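Local coordinates for o-succinylbenzoate synthase (PDB 2OZT), which catalyses the metal-dependent dehydration of 2-succinyl-6-hydroxy-2,4-cyclohexadiene-1-carboxylate to 2-succinylbenzoate, a step of phylloquinone biosynthesis, at residues K152-L155 and A156-P160; L208-A211 and Q212-T216; F242-T246 and A247-D251; A273-G276 and A277-T281. One frame throughout, in Å; residues are numbered along the deposited sequence.

Contact 1: K152-L155 and A156-P160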
loop_
_atom_site.group_PDB
_atom_site.type_symbol
_atom_site.label_atom_id
_atom_site.label_comp_id
_atom_site.label_asym_id
_atom_site.label_seq_id
_atom_site.Cartn_x
_atom_site.Cartn_y
_atom_site.Cartn_z
ATOM N N LYS A 152 -18.669 0.291 -19.418
ATOM C CA LYS A 152 -20.114 0.213 -19.527
ATOM C C LYS A 152 -20.604 -1.254 -19.356
ATOM O O LYS A 152 -21.562 -1.519 -18.608
ATOM C CB LYS A 152 -20.568 0.828 -20.874
ATOM C CG LYS A 152 -22.064 0.796 -21.084
ATOM C CD LYS A 152 -22.422 1.706 -22.284
ATOM C CE LYS A 152 -23.848 1.470 -22.769
ATOM N NZ LYS A 152 -24.844 1.826 -21.729
ATOM N N ALA A 153 -19.939 -2.184 -20.029
ATOM C CA ALA A 153 -20.295 -3.608 -19.937
ATOM C C ALA A 153 -20.001 -4.166 -18.531
ATOM O O ALA A 153 -20.778 -4.966 -17.989
ATOM C CB ALA A 153 -19.533 -4.387 -20.985
ATOM N N LEU A 154 -18.872 -3.734 -17.953
ATOM C CA LEU A 154 -18.470 -4.220 -16.621
ATOM C C LEU A 154 -19.457 -3.766 -15.582
ATOM O O LEU A 154 -19.866 -4.556 -14.702
ATOM C CB LEU A 154 -17.047 -3.729 -16.344
ATOM C CG LEU A 154 -16.474 -4.094 -14.969
ATOM C CD1 LEU A 154 -16.383 -5.633 -14.763
ATOM C CD2 LEU A 154 -15.108 -3.431 -14.792
ATOM N N LEU A 155 -19.880 -2.500 -15.659
ATOM C CA LEU A 155 -20.830 -2.010 -14.678
ATOM C C LEU A 155 -22.179 -2.691 -14.795
ATOM O O LEU A 155 -22.835 -2.932 -13.781
ATOM C CB LEU A 155 -21.011 -0.509 -14.794
ATOM C CG LEU A 155 -19.830 0.364 -14.414
ATOM C CD1 LEU A 155 -20.122 1.793 -14.796
ATOM C CD2 LEU A 155 -19.574 0.224 -12.906
ATOM N N ALA A 156 -22.584 -2.994 -16.029
ATOM C CA ALA A 156 -23.820 -3.759 -16.242
ATOM C C ALA A 156 -23.767 -5.185 -15.716
ATOM O O ALA A 156 -24.781 -5.715 -15.235
ATOM C CB ALA A 156 -24.166 -3.746 -17.713
ATOM N N ALA A 157 -22.597 -5.816 -15.811
ATOM C CA ALA A 157 -22.403 -7.206 -15.399
ATOM C C ALA A 157 -22.180 -7.421 -13.889
ATOM O O ALA A 157 -22.570 -8.443 -13.353
ATOM C CB ALA A 157 -21.251 -7.782 -16.158
ATOM N N LEU A 158 -21.526 -6.473 -13.217
ATOM C CA LEU A 158 -21.204 -6.675 -11.791
ATOM C C LEU A 158 -22.472 -6.814 -10.973
ATOM O O LEU A 158 -23.459 -6.126 -11.217
ATOM C CB LEU A 158 -20.358 -5.512 -11.256
ATOM C CG LEU A 158 -18.894 -5.495 -11.707
ATOM C CD1 LEU A 158 -18.272 -4.150 -11.333
ATOM C CD2 LEU A 158 -18.141 -6.594 -10.998
ATOM N N PRO A 159 -22.474 -7.720 -9.984
ATOM C CA PRO A 159 -23.727 -7.903 -9.218
ATOM C C PRO A 159 -24.050 -6.738 -8.305
ATOM O O PRO A 159 -23.166 -5.930 -7.969
ATOM C CB PRO A 159 -23.434 -9.145 -8.351
ATOM C CG PRO A 159 -22.261 -9.824 -9.017
ATOM C CD PRO A 159 -21.428 -8.667 -9.551
ATOM N N PRO A 160 -25.300 -6.655 -7.833
ATOM C CA PRO A 160 -25.653 -5.669 -6.818
ATOM C C PRO A 160 -24.726 -5.733 -5.625
ATOM O O PRO A 160 -24.417 -6.851 -5.105
ATOM C CB PRO A 160 -27.069 -6.086 -6.385
ATOM C CG PRO A 160 -27.605 -6.835 -7.571
ATOM C CD PRO A 160 -26.449 -7.510 -8.238
#
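L158 lies one turn beyond L154, at the C-terminal end of helix 144-157, and its side chain can be followed outward over that residue. Its CB sits 3.6 Å from L154 O. The branch carbon CG comes closer to the same oxygen, 3.3 Å from L154 O, and at its tip CD1 turns to the L154 side chain, 4.1 Å from L154 CG. In return L154 CD1 approaches L158 CG at 4.0 Å, and the two isobutyl groups cross at a slant. The first torsions explain the meeting: L154 holds CG anti to its own N (chi1 178°), whereas in L158 CG stands beside the backbone N.

The backbone beneath them is finishing its helix. A156 N and A157 N donate to K152 O and A153 O, and L158 N closes the last turn on L154 O at 2.9 Å with an N-H...O angle of 150°. A157 N adds a weak second bond to L154 O. L158 itself has left helical angles, with psi at 141°.

This helix links strands 134-138 and 163-167 of the barrel; L154 also touches L121 and W124 of helix 120-129, and both L154 and L155 touch L164. K191 NZ bonds L155 O and L158 O. The chemistry is therefore divided: L154 and L155 turn to the layer between the outer helices and strand 163-167, while a lysine ammonium satisfies carbonyls at the helix end, where its positive charge probably suits the helix dipole.

Contact 2: L208-A211 and Q212-T216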
loop_
_atom_site.group_PDB
_atom_site.type_symbol
_atom_site.label_atom_id
_atom_site.label_comp_id
_atom_site.label_asym_id
_atom_site.label_seq_id
_atom_site.Cartn_x
_atom_site.Cartn_y
_atom_site.Cartn_z
ATOM N N LEU A 208 -5.263 18.491 -7.724
ATOM C CA LEU A 208 -6.060 19.164 -6.705
ATOM C C LEU A 208 -7.313 19.835 -7.287
ATOM O O LEU A 208 -8.433 19.651 -6.803
ATOM C CB LEU A 208 -5.182 20.142 -5.934
ATOM C CG LEU A 208 -5.854 20.898 -4.787
ATOM C CD1 LEU A 208 -6.336 19.940 -3.661
ATOM C CD2 LEU A 208 -4.879 21.968 -4.232
ATOM N N SER A 209 -7.124 20.576 -8.394
ATOM C CA SER A 209 -8.242 21.245 -9.042
ATOM C C SER A 209 -9.309 20.259 -9.546
ATOM O O SER A 209 -10.496 20.465 -9.355
ATOM C CB SER A 209 -7.753 22.106 -10.215
ATOM O OG SER A 209 -8.882 22.724 -10.787
ATOM N N LEU A 210 -8.862 19.145 -10.141
ATOM C CA LEU A 210 -9.811 18.110 -10.532
ATOM C C LEU A 210 -10.586 17.595 -9.311
ATOM O O LEU A 210 -11.797 17.494 -9.338
ATOM C CB LEU A 210 -9.095 16.925 -11.199
ATOM C CG LEU A 210 -8.674 17.098 -12.661
ATOM C CD1 LEU A 210 -7.778 15.925 -13.063
ATOM C CD2 LEU A 210 -9.917 17.229 -13.568
ATOM N N ALA A 211 -9.882 17.240 -8.238
ATOM C CA ALA A 211 -10.625 16.702 -7.114
ATOM C C ALA A 211 -11.660 17.674 -6.571
ATOM O O ALA A 211 -12.697 17.263 -6.074
ATOM C CB ALA A 211 -9.677 16.334 -6.035
ATOM N N GLN A 212 -11.311 18.963 -6.620
ATOM C CA GLN A 212 -12.196 20.013 -6.102
ATOM C C GLN A 212 -13.381 20.336 -7.025
ATOM O O GLN A 212 -14.293 21.047 -6.622
ATOM C CB GLN A 212 -11.384 21.292 -5.860
ATOM C CG GLN A 212 -10.381 21.131 -4.696
ATOM C CD GLN A 212 -9.344 22.265 -4.654
ATOM O OE1 GLN A 212 -9.005 22.854 -5.681
ATOM N NE2 GLN A 212 -8.806 22.520 -3.491
ATOM N N THR A 213 -13.387 19.779 -8.225
ATOM C CA THR A 213 -14.424 20.196 -9.173
ATOM C C THR A 213 -15.234 19.071 -9.791
ATOM O O THR A 213 -16.388 19.286 -10.188
ATOM C CB THR A 213 -13.821 21.001 -10.327
ATOM O OG1 THR A 213 -12.789 20.245 -10.964
ATOM C CG2 THR A 213 -13.232 22.304 -9.824
ATOM N N VAL A 214 -14.667 17.876 -9.890
ATOM C CA VAL A 214 -15.403 16.785 -10.545
ATOM C C VAL A 214 -16.274 15.996 -9.583
ATOM O O VAL A 214 -16.015 16.004 -8.377
ATOM C CB VAL A 214 -14.467 15.820 -11.313
ATOM C CG1 VAL A 214 -13.572 16.595 -12.273
ATOM C CG2 VAL A 214 -13.554 15.036 -10.320
ATOM N N THR A 215 -17.246 15.255 -10.114
ATOM C CA THR A 215 -18.248 14.586 -9.308
ATOM C C THR A 215 -17.852 13.190 -8.814
ATOM O O THR A 215 -18.513 12.642 -7.942
ATOM C CB THR A 215 -19.608 14.524 -10.041
ATOM O OG1 THR A 215 -19.438 13.931 -11.339
ATOM C CG2 THR A 215 -20.117 15.952 -10.234
ATOM N N THR A 216 -16.784 12.636 -9.369
ATOM C CA THR A 216 -16.291 11.310 -8.966
ATOM C C THR A 216 -15.092 11.505 -8.043
ATOM O O THR A 216 -14.236 12.323 -8.338
ATOM C CB THR A 216 -15.813 10.519 -10.208
ATOM O OG1 THR A 216 -16.907 10.402 -11.144
ATOM C CG2 THR A 216 -15.335 9.120 -9.841
HETATM O O HOH W 1 -13.350 14.513 -6.693
HETATM O O HOH W 2 -15.760 17.891 -6.355
#
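Q212 lays its side chain across L208, one helical turn earlier. Its NE2 lies 3.6 Å from L208 CD1 and equally near L208 CG, so the amide nitrogen end covers the leucine branch point, and the contact is van der Waals in kind. Q212 CG stands beside the backbone N (chi1 -68°) and the chain then runs extended, which carries it past L208 O; CG passes that oxygen at 3.2 Å. The same L208 O accepts the backbone bond from Q212 N.

T213 uses its hydroxyl differently. With chi1 at 56°, OG1 occupies the position between the backbone N and the carbonyl carbon, and from there it donates to S209 O at 2.8 Å. The side chain thus bonds back to the preceding turn, a frequent role for threonine in helices.

These residues end helix 204-213, the helix of a beta-alpha-beta unit whose strands are 192-196 and 218-220 of the barrel. L210 O takes two donors there: V214 N arrives at 2.9 Å almost along the C=O axis, while T213 N comes from well above the carbonyl plane. L210 CD2 also meets V214 CG1 at 3.9 Å, and both side chains continue onto helix 174-187, L210 against A177 and N178 and V214 against F181. As the chain departs, water takes over from helical bonding. Water 2 donates to A211 O and to V214 O, and water 1 lies 2.9 Å from both A211 O and T216 O, spanning the turn toward strand 218-220.

Contact 3: F242-T246 and A247-D251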
loop_
_atom_site.group_PDB
_atom_site.type_symbol
_atom_site.label_atom_id
_atom_site.label_comp_id
_atom_site.label_asym_id
_atom_site.label_seq_id
_atom_site.Cartn_x
_atom_site.Cartn_y
_atom_site.Cartn_z
ATOM N N PHE A 242 -6.821 8.660 0.232
ATOM C CA PHE A 242 -5.371 8.482 0.293
ATOM C C PHE A 242 -5.124 6.978 0.378
ATOM O O PHE A 242 -5.720 6.317 1.237
ATOM C CB PHE A 242 -4.857 9.034 1.627
ATOM C CG PHE A 242 -4.983 10.540 1.814
ATOM C CD1 PHE A 242 -3.895 11.364 1.610
ATOM C CD2 PHE A 242 -6.166 11.104 2.303
ATOM C CE1 PHE A 242 -4.001 12.754 1.847
ATOM C CE2 PHE A 242 -6.252 12.486 2.538
ATOM C CZ PHE A 242 -5.170 13.282 2.306
ATOM N N VAL A 243 -4.312 6.444 -0.522
ATOM C CA VAL A 243 -3.970 5.011 -0.460
ATOM C C VAL A 243 -2.644 4.920 0.322
ATOM O O VAL A 243 -1.610 5.410 -0.136
ATOM C CB VAL A 243 -3.826 4.420 -1.871
ATOM C CG1 VAL A 243 -3.467 2.933 -1.803
ATOM C CG2 VAL A 243 -5.137 4.634 -2.671
ATOM N N ILE A 244 -2.700 4.360 1.529
ATOM C CA ILE A 244 -1.547 4.342 2.428
ATOM C C ILE A 244 -0.819 3.017 2.326
ATOM O O ILE A 244 -1.435 1.946 2.545
ATOM C CB ILE A 244 -2.053 4.474 3.880
ATOM C CG1 ILE A 244 -2.839 5.775 4.108
ATOM C CG2 ILE A 244 -0.873 4.376 4.892
ATOM C CD1 ILE A 244 -2.052 7.066 3.788
ATOM N N LYS A 245 0.469 3.083 1.981
ATOM C CA LYS A 245 1.320 1.884 2.011
ATOM C C LYS A 245 2.100 1.911 3.304
ATOM O O LYS A 245 3.142 2.546 3.417
ATOM C CB LYS A 245 2.318 1.855 0.843
ATOM C CG LYS A 245 1.671 1.541 -0.528
ATOM C CD LYS A 245 0.739 2.646 -1.123
ATOM C CE LYS A 245 1.440 3.982 -1.357
ATOM N NZ LYS A 245 0.389 4.969 -1.946
ATOM N N THR A 246 1.528 1.243 4.305
ATOM C CA THR A 246 2.061 1.362 5.661
ATOM C C THR A 246 3.551 0.987 5.737
ATOM O O THR A 246 4.303 1.617 6.496
ATOM C CB THR A 246 1.212 0.545 6.585
ATOM O OG1 THR A 246 -0.138 1.015 6.544
ATOM C CG2 THR A 246 1.664 0.627 8.054
ATOM N N ALA A 247 3.965 -0.008 4.964
ATOM C CA ALA A 247 5.365 -0.436 5.035
ATOM C C ALA A 247 6.327 0.626 4.531
ATOM O O ALA A 247 7.538 0.574 4.821
ATOM C CB ALA A 247 5.544 -1.739 4.246
ATOM N N LEU A 248 5.809 1.578 3.722
ATOM C CA LEU A 248 6.670 2.613 3.124
ATOM C C LEU A 248 6.569 3.982 3.790
ATOM O O LEU A 248 7.295 4.904 3.439
ATOM C CB LEU A 248 6.303 2.835 1.642
ATOM C CG LEU A 248 6.176 1.576 0.804
ATOM C CD1 LEU A 248 5.844 1.989 -0.677
ATOM C CD2 LEU A 248 7.491 0.740 0.898
ATOM N N PHE A 249 5.636 4.093 4.742
ATOM C CA PHE A 249 5.106 5.384 5.150
ATOM C C PHE A 249 5.897 6.081 6.257
ATOM O O PHE A 249 5.986 7.321 6.260
ATOM C CB PHE A 249 3.658 5.126 5.588
ATOM C CG PHE A 249 2.995 6.247 6.322
ATOM C CD1 PHE A 249 2.160 7.177 5.652
ATOM C CD2 PHE A 249 3.134 6.334 7.709
ATOM C CE1 PHE A 249 1.493 8.189 6.386
ATOM C CE2 PHE A 249 2.515 7.360 8.431
ATOM C CZ PHE A 249 1.686 8.265 7.760
ATOM N N GLY A 250 6.527 5.327 7.167
ATOM C CA GLY A 250 7.155 5.935 8.332
ATOM C C GLY A 250 6.757 5.217 9.597
ATOM O O GLY A 250 6.247 4.093 9.557
ATOM N N ASP A 251 6.981 5.869 10.741
ATOM C CA ASP A 251 6.520 5.306 12.015
ATOM C C ASP A 251 4.981 5.242 11.954
ATOM O O ASP A 251 4.365 6.252 11.701
ATOM C CB ASP A 251 6.968 6.267 13.127
ATOM C CG ASP A 251 6.749 5.714 14.532
ATOM O OD1 ASP A 251 5.800 4.964 14.791
ATOM O OD2 ASP A 251 7.585 6.033 15.414
HETATM O O HOH W 3 3.734 3.021 8.870
#
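K245 and L248 meet where strand 241-244 gives way to the short helix 246-249. L248 CD1 packs against the root of the lysine, 3.8 Å from K245 CB, with the two chains crossing at an angle. On the backbone L248 N donates to K245 O at 2.9 Å, reaching it from above the carbonyl plane. The bond from F249 N to T246 O is weak at 3.3 Å. F249 adds a second apolar contact: its CD1 lies 4.2 Å from I244 CG2, an oblique approach, and its CB is 3.4 Å from K245 O.

The next shell fixes the lysine. Bends at chi2 and chi3 (69° and 60°) fold its chain back along the strand, so that NZ donates to V243 O at 2.7 Å. D221, a metal ligand, makes a salt bridge to NZ, and V224 O accepts from it too. K245 is the predicted proton acceptor, and these bonds hold its end beside the metal site. Water 3 joins T246 O to G250 O, each 2.8 Å away, where G250, with phi 131°, is the first residue to leave helical angles.

Farther out, the strand pairs with its barrel neighbours through V243 with L220 and I244 with V269. I244 packs on V230 of helix 227-235 and F249 on A227 of the same helix, while T246 and A247 touch F89 of helix 85-97.

Contact 4: A273-G276 and A277-T281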
loop_
_atom_site.group_PDB
_atom_site.type_symbol
_atom_site.label_atom_id
_atom_site.label_comp_id
_atom_site.label_asym_id
_atom_site.label_seq_id
_atom_site.Cartn_x
_atom_site.Cartn_y
_atom_site.Cartn_z
ATOM N N ALA A 273 2.717 -2.864 -0.578
ATOM C CA ALA A 273 3.898 -2.468 -1.351
ATOM C C ALA A 273 4.684 -3.737 -1.730
ATOM O O ALA A 273 5.921 -3.692 -1.826
ATOM C CB ALA A 273 4.785 -1.585 -0.493
ATOM N N LEU A 274 3.975 -4.855 -1.927
ATOM C CA LEU A 274 4.624 -6.150 -2.235
ATOM C C LEU A 274 5.704 -6.469 -1.223
ATOM O O LEU A 274 6.853 -6.833 -1.558
ATOM C CB LEU A 274 5.182 -6.156 -3.678
ATOM C CG LEU A 274 4.149 -5.947 -4.788
ATOM C CD1 LEU A 274 4.886 -6.012 -6.125
ATOM C CD2 LEU A 274 3.025 -6.975 -4.732
ATOM N N GLU A 275 5.321 -6.332 0.039
ATOM C CA GLU A 275 6.212 -6.622 1.162
ATOM C C GLU A 275 6.023 -8.079 1.599
ATOM O O GLU A 275 5.116 -8.770 1.145
ATOM C CB GLU A 275 5.956 -5.639 2.333
ATOM C CG GLU A 275 4.576 -5.724 2.947
ATOM C CD GLU A 275 3.461 -5.187 2.046
ATOM O OE1 GLU A 275 2.772 -6.015 1.416
ATOM O OE2 GLU A 275 3.272 -3.961 2.023
ATOM N N GLY A 276 6.876 -8.552 2.517
ATOM C CA GLY A 276 6.791 -9.951 2.917
ATOM C C GLY A 276 5.906 -10.139 4.139
ATOM O O GLY A 276 5.233 -9.187 4.604
ATOM N N ALA A 277 5.891 -11.376 4.656
ATOM C CA ALA A 277 4.980 -11.747 5.731
ATOM C C ALA A 277 5.250 -11.026 7.054
ATOM O O ALA A 277 4.307 -10.775 7.826
ATOM C CB ALA A 277 5.061 -13.254 5.950
ATOM N N ILE A 278 6.495 -10.672 7.324
ATOM C CA ILE A 278 6.778 -9.947 8.569
ATOM C C ILE A 278 6.081 -8.575 8.537
ATOM O O ILE A 278 5.318 -8.231 9.416
ATOM C CB ILE A 278 8.270 -9.859 8.847
ATOM C CG1 ILE A 278 8.755 -11.272 9.194
ATOM C CG2 ILE A 278 8.555 -8.855 9.958
ATOM C CD1 ILE A 278 10.323 -11.367 9.367
ATOM N N ALA A 279 6.290 -7.828 7.447
ATOM C CA ALA A 279 5.649 -6.513 7.314
ATOM C C ALA A 279 4.143 -6.640 7.220
ATOM O O ALA A 279 3.426 -5.873 7.835
ATOM C CB ALA A 279 6.173 -5.836 6.019
ATOM N N ARG A 280 3.658 -7.589 6.412
ATOM C CA ARG A 280 2.173 -7.707 6.253
ATOM C C ARG A 280 1.522 -8.030 7.603
ATOM O O ARG A 280 0.487 -7.454 7.922
ATOM C CB ARG A 280 1.764 -8.773 5.228
ATOM C CG ARG A 280 2.121 -8.366 3.853
ATOM C CD ARG A 280 1.303 -9.022 2.728
ATOM N NE ARG A 280 2.135 -8.901 1.534
ATOM C CZ ARG A 280 1.994 -9.575 0.393
ATOM N NH1 ARG A 280 0.977 -10.440 0.222
ATOM N NH2 ARG A 280 2.873 -9.361 -0.580
ATOM N N THR A 281 2.131 -8.932 8.382
ATOM C CA THR A 281 1.533 -9.295 9.663
ATOM C C THR A 281 1.565 -8.107 10.614
ATOM O O THR A 281 0.585 -7.860 11.324
ATOM C CB THR A 281 2.223 -10.518 10.287
ATOM O OG1 THR A 281 2.243 -11.576 9.336
ATOM C CG2 THR A 281 1.399 -11.020 11.493
#
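The N-terminus of helix 277-290, with the loop that leads into it from strand 268-270, joins E275 to R280 in a buried salt bridge. E275 OE1 lies 3.0 Å from R280 NE, and the hydrogen bond within this pair is weak, with an N-H...O angle of 127°. The carboxylate and guanidinium planes are nearly perpendicular, 88° apart. R280 also bonds weakly to the carbonyl of the same residue, through NE and through NH2, the latter 2.9 Å from E275 O. NE is thus shared between the carbonyl and the carboxylate of one residue, in two weak bonds.

E275 bends to do this: chi1 near 63° sets CG between the backbone N and the carbonyl carbon, and CG then rests 3.5 Å from A279 CB. Its other oxygen, OE2, accepts from A273 N at 2.9 Å, while S272 OG binds OE1. The guanidinium is likewise shared, since NH2 donates to R304 O.

G276 takes the N-cap position, and its carbonyl receives R280 N at 2.9 Å, the first i to i+4 bond of the helix. T281 OG1 and T281 N then reach A277 O from opposite faces.

Around this start, E46 of strand 42-47 accepts from G276 N and A279 N, tying the antiparallel sheet to the barrel. I278 packs on Y315 and L318 of helix 312-320, and E275 touches A247 of helix 246-249.

All four contacts fall in the barrel domain of this enolase-superfamily enzyme and follow one another along the chain. Contacts 1 and 2 mark the C-terminal ends of helices 144-157 and 204-213, on the outer layer around the parallel strands, with centres about 25 Å apart and no touch. Contacts 3 and 4 lie deeper, after strands 241-244 and 268-270, which are neighbours in the sheet. Their centres are about 12 Å apart, and they touch where L248 CG meets A273 CB at 3.7 Å. Contact 3, about 32 Å from contact 1 centre to centre, holds K245 itself, whereas contacts 1 and 2 lie on helices behind the strands that carry metal ligands.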